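Local structure of peptide ABC transporter, peptide-binding protein (Enterococcus faecalis, 3O6P) at residues R21-N24 and L25-A28; R205-D208 and M209-A212. The protein probably binds peptides for uptake by an ABC transporter, as OppA-type relatives do; the chain here is a C-terminal portion of the longer protein. All blocks are in the same frame, centred on the assembly; numbering follows the deposited sequence. Where two conformers were deposited one is given.

Overall arrangement
Both interactions are local contacts between near neighbours in sequence, and they come one after the other along the chain. Interaction 1 lies at the N-terminal cap and first turn of helix 23-31, soon after strand 5-11; interaction 2 sits within helix 202-218, which leads toward the closing strand 223-228. Their centres are about 24 Å apart and their nearest atoms about 11 Å, so they do not touch. Strands 5-11 and 223-228 are neighbours and antiparallel in the five-stranded mixed sheet. Arg26 NH2 of interaction 1 donates to the backbone O of Asp219, so the start of helix 23-31 is joined to the segment that follows helix 202-218.

Interaction 1 of 2, residues R21-N24 and L25-A28; sequences RNAN and LRKA
Arg26 NH2 donates to two acceptors, Asp219 O and water 1, the latter at 2.9 Å, and that water gives a weak bond back to Arg21 O. In the same guanidinium NH1 donates to Phe20 O, while NE makes a weak bond to Met220 O. Two carbonyls and a water, with a weaker third carbonyl at NE, thus restrain the rotation of the group. The side chain folds back to reach them: a bend at chi3 (-63°) lays the guanidinium plane over the backbone of the first turn, with Ala23 CA 3.6 Å above the plane and over its centre. Arg21 CA and water 1 lie at the edge, in the plane, and Ala23 CB touches NH2 at 3.6 Å.

Asn22 supplies the cap. With chi1 at -179° its CG stands opposite the backbone N, which swings OD1 back to Leu25 N at 2.9 Å; the donor lies in the carbonyl plane, on a lone pair, with an N-H...O angle of 150°. Its ND2 and that of Asn24 both donate to Glu93 OE1, so one carboxylate oxygen of helix 80-94 holds both amides. Asn24 OD1 accepts from water 2 at 2.7 Å, and Lys27 NZ donates to the same water at 2.8 Å. The extended Lys27 chain passes alongside Ala23 O, with CG 3.3 Å from that oxygen. Beneath these side chains the helical ladder starts with Arg26 N to Asn22 O at 3.2 Å, followed by Lys27 N to Ala23 O and Ala28 N to Asn24 O. The Asn22 bond makes this a helix N-cap, in which an asparagine side chain serves a backbone N-H of the first turn while its amide nitrogen ties the cap to helix 80-94.

Interaction 2 of 2, residues R205-D208 and M209-A212; sequences RWDD and MLNA
Arg205 and Met209, a selenomethionine, meet side chain over side chain one helical turn apart. The arginine runs extended from CG to NE, with CG anti to the backbone N (chi1 177°), and this sets the guanidinium out alongside the Met209 chain, where SE can lie over it. Met209 starts beside its own backbone N (chi1 -66°) and bends at chi3 (-63°), which carries SE over one face of the guanidinium, 3.6 Å above the plane and offset toward the rim. SE is 3.7 Å from Arg205 CZ, and the methyl CE lies 3.6 Å from Arg205 NH1. The guanidinium is held by polar partners as well: NH2 forms a salt bridge with Asp163 and NE donates to Ala194 O.

The same methyl also meets the indole of Trp206, 3.8 Å from its CE3, approaching obliquely; the two side chains cross at about a right angle. Such i to i+3 and i to i+4 side-chain contacts run along helix 202-218, whose side chains pack on helices 68-72, 165-168 and 185-195. Its backbone has the regular alpha-helical pattern, Met209 N donating to Arg205 O and the next three residues repeating the step.

Leu210 reaches the other end of the indole. Its CG lies over a face of the ring system, and CD1 comes within 3.5 Å of Trp206 NE1 and 3.6 Å of Trp206 CD1. The indole is further fixed by the bond from NE1 to Glu71 OE1 and by an edge-to-face contact with Phe68. On another side of the helix, water 3 donates to Asp208 OD1 at 2.6 Å and accepts from Asn211 ND2 at 3.0 Å, bridging residues three apart, while Asp208 OD2 takes a salt bridge from Lys204 NZ, one turn earlier.

Interaction 1 of 2, residues R21-N24 and L25-A28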
loop_
_atom_site.group_PDB
_atom_site.type_symbol
_atom_site.label_atom_id
_atom_site.label_comp_id
_atom_site.label_asym_id
_atom_site.label_seq_id
_atom_site.Cartn_x
_atom_site.Cartn_y
_atom_site.Cartn_z
ATOM N N ARG A 21 -6.297 -1.446 11.749
ATOM C CA ARG A 21 -7.095 -0.209 11.650
ATOM C C ARG A 21 -6.405 0.970 12.330
ATOM O O ARG A 21 -6.881 2.107 12.263
ATOM C CB ARG A 21 -8.509 -0.400 12.201
ATOM C CG ARG A 21 -9.409 -1.166 11.234
ATOM C CD ARG A 21 -10.699 -1.575 11.895
ATOM N NE ARG A 21 -11.696 -0.522 11.834
ATOM C CZ ARG A 21 -12.823 -0.591 11.130
ATOM N NH1 ARG A 21 -13.105 -1.672 10.415
ATOM N NH2 ARG A 21 -13.673 0.423 11.154
ATOM N N ASN A 22 -5.285 0.704 12.999
ATOM C CA ASN A 22 -4.533 1.769 13.617
ATOM C C ASN A 22 -3.494 2.340 12.640
ATOM O O ASN A 22 -2.596 1.624 12.189
ATOM C CB ASN A 22 -3.848 1.250 14.889
ATOM C CG ASN A 22 -3.072 2.336 15.590
ATOM O OD1 ASN A 22 -1.946 2.675 15.187
ATOM N ND2 ASN A 22 -3.667 2.914 16.636
ATOM N N ALA A 23 -3.627 3.618 12.307
ATOM C CA ALA A 23 -2.749 4.242 11.303
ATOM C C ALA A 23 -1.298 4.249 11.730
ATOM O O ALA A 23 -0.413 4.074 10.897
ATOM C CB ALA A 23 -3.237 5.672 10.982
ATOM N N ASN A 24 -1.036 4.425 13.025
ATOM C CA ASN A 24 0.353 4.362 13.488
ATOM C C ASN A 24 1.022 2.998 13.290
ATOM O O ASN A 24 2.218 2.940 12.969
ATOM C CB ASN A 24 0.475 4.826 14.927
ATOM C CG ASN A 24 0.271 6.328 15.044
ATOM O OD1 ASN A 24 0.795 7.094 14.225
ATOM N ND2 ASN A 24 -0.504 6.759 16.039
ATOM N N LEU A 25 0.268 1.915 13.458
ATOM C CA LEU A 25 0.813 0.592 13.138
ATOM C C LEU A 25 1.101 0.444 11.651
ATOM O O LEU A 25 2.164 -0.072 11.269
ATOM C CB LEU A 25 -0.085 -0.555 13.645
ATOM C CG LEU A 25 0.327 -1.976 13.207
ATOM C CD1 LEU A 25 1.753 -2.327 13.696
ATOM C CD2 LEU A 25 -0.699 -3.018 13.695
ATOM N N ARG A 26 0.168 0.871 10.808
ATOM C CA ARG A 26 0.414 0.777 9.381
ATOM C C ARG A 26 1.680 1.567 8.956
ATOM O O ARG A 26 2.507 1.082 8.177
ATOM C CB ARG A 26 -0.803 1.226 8.599
ATOM C CG ARG A 26 -2.072 0.440 8.930
ATOM C CD ARG A 26 -3.155 0.709 7.858
ATOM N NE ARG A 26 -3.584 2.119 7.806
ATOM C CZ ARG A 26 -4.595 2.652 8.492
ATOM N NH1 ARG A 26 -5.315 1.920 9.362
ATOM N NH2 ARG A 26 -4.859 3.949 8.328
ATOM N N LYS A 27 1.847 2.747 9.524
ATOM C CA LYS A 27 3.046 3.543 9.306
ATOM C C LYS A 27 4.303 2.867 9.874
ATOM O O LYS A 27 5.351 2.915 9.222
ATOM C CB LYS A 27 2.856 4.956 9.886
ATOM C CG LYS A 27 1.801 5.764 9.086
ATOM C CD LYS A 27 1.410 7.009 9.826
ATOM C CE LYS A 27 0.192 7.568 9.099
ATOM N NZ LYS A 27 -0.204 8.879 9.693
ATOM N N ALA A 28 4.216 2.259 11.077
ATOM C CA ALA A 28 5.399 1.601 11.661
ATOM C C ALA A 28 5.873 0.493 10.714
ATOM O O ALA A 28 7.086 0.337 10.459
ATOM C CB ALA A 28 5.069 1.034 13.040
HETATM O O HOH W 1 -7.144 4.586 10.040
HETATM O O HOH W 2 -0.570 8.500 12.426
#

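Interaction 2 of 2, residues R205-D208 and M209-A212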
loop_
_atom_site.group_PDB
_atom_site.type_symbol
_atom_site.label_atom_id
_atom_site.label_comp_id
_atom_site.label_asym_id
_atom_site.label_seq_id
_atom_site.Cartn_x
_atom_site.Cartn_y
_atom_site.Cartn_z
ATOM N N ARG A 205 -10.968 17.204 -11.468
ATOM C CA ARG A 205 -10.765 15.744 -11.404
ATOM C C ARG A 205 -9.306 15.419 -11.027
ATOM O O ARG A 205 -9.017 14.510 -10.220
ATOM C CB ARG A 205 -11.174 15.079 -12.726
ATOM C CG ARG A 205 -10.923 13.580 -12.727
ATOM C CD ARG A 205 -11.538 12.874 -13.942
ATOM N NE ARG A 205 -11.251 11.444 -13.825
ATOM C CZ ARG A 205 -10.176 10.851 -14.341
ATOM N NH1 ARG A 205 -9.288 11.557 -15.041
ATOM N NH2 ARG A 205 -9.990 9.543 -14.171
ATOM N N TRP A 206 -8.383 16.158 -11.620
ATOM C CA TRP A 206 -6.963 15.969 -11.303
ATOM C C TRP A 206 -6.696 16.255 -9.828
ATOM O O TRP A 206 -5.994 15.494 -9.138
ATOM C CB TRP A 206 -6.116 16.905 -12.181
ATOM C CG TRP A 206 -4.616 16.766 -12.014
ATOM C CD1 TRP A 206 -3.783 17.611 -11.326
ATOM C CD2 TRP A 206 -3.774 15.735 -12.566
ATOM N NE1 TRP A 206 -2.486 17.166 -11.414
ATOM C CE2 TRP A 206 -2.447 16.027 -12.174
ATOM C CE3 TRP A 206 -4.012 14.600 -13.363
ATOM C CZ2 TRP A 206 -1.358 15.223 -12.545
ATOM C CZ3 TRP A 206 -2.919 13.808 -13.747
ATOM C CH2 TRP A 206 -1.619 14.117 -13.319
ATOM N N ASP A 207 -7.243 17.359 -9.335
ATOM C CA ASP A 207 -7.034 17.711 -7.942
ATOM C C ASP A 207 -7.692 16.689 -6.996
ATOM O O ASP A 207 -7.146 16.382 -5.938
ATOM C CB ASP A 207 -7.497 19.145 -7.664
ATOM C CG ASP A 207 -6.516 20.202 -8.184
ATOM O OD1 ASP A 207 -5.390 19.862 -8.607
ATOM O OD2 ASP A 207 -6.881 21.395 -8.185
ATOM N N ASP A 208 -8.856 16.158 -7.383
ATOM C CA ASP A 208 -9.504 15.087 -6.602
ATOM C C ASP A 208 -8.613 13.832 -6.534
ATOM O O ASP A 208 -8.439 13.219 -5.462
ATOM C CB ASP A 208 -10.861 14.735 -7.207
ATOM C CG ASP A 208 -11.936 15.745 -6.851
ATOM O OD1 ASP A 208 -11.863 16.336 -5.746
ATOM O OD2 ASP A 208 -12.876 15.911 -7.651
HETATM N N MSE A 209 -8.015 13.468 -7.663
HETATM C CA MSE A 209 -7.159 12.284 -7.678
HETATM C C MSE A 209 -5.892 12.509 -6.858
HETATM O O MSE A 209 -5.467 11.612 -6.116
HETATM C CB MSE A 209 -6.821 11.863 -9.098
HETATM C CG MSE A 209 -8.079 11.382 -9.865
HETATM SE SE MSE A 209 -7.659 10.673 -11.595
HETATM C CE MSE A 209 -6.920 12.267 -12.417
ATOM N N LEU A 210 -5.287 13.700 -6.977
ATOM C CA LEU A 210 -4.121 14.044 -6.130
ATOM C C LEU A 210 -4.458 13.962 -4.641
ATOM O O LEU A 210 -3.680 13.421 -3.842
ATOM C CB LEU A 210 -3.620 15.455 -6.437
ATOM C CG LEU A 210 -2.821 15.628 -7.724
ATOM C CD1 LEU A 210 -2.591 17.128 -7.912
ATOM C CD2 LEU A 210 -1.493 14.898 -7.617
ATOM N N ASN A 211 -5.617 14.509 -4.273
ATOM C CA ASN A 211 -6.066 14.434 -2.902
ATOM C C ASN A 211 -6.317 13.006 -2.417
ATOM O O ASN A 211 -6.009 12.688 -1.251
ATOM C CB ASN A 211 -7.281 15.342 -2.667
ATOM C CG ASN A 211 -6.887 16.791 -2.483
ATOM O OD1 ASN A 211 -5.914 17.085 -1.791
ATOM N ND2 ASN A 211 -7.651 17.710 -3.094
ATOM N N ALA A 212 -6.839 12.160 -3.309
ATOM C CA ALA A 212 -7.010 10.736 -2.995
ATOM C C ALA A 212 -5.665 10.079 -2.705
ATOM O O ALA A 212 -5.484 9.426 -1.661
ATOM C CB ALA A 212 -7.727 10.000 -4.120
HETATM O O HOH W 3 -10.213 17.974 -4.681
#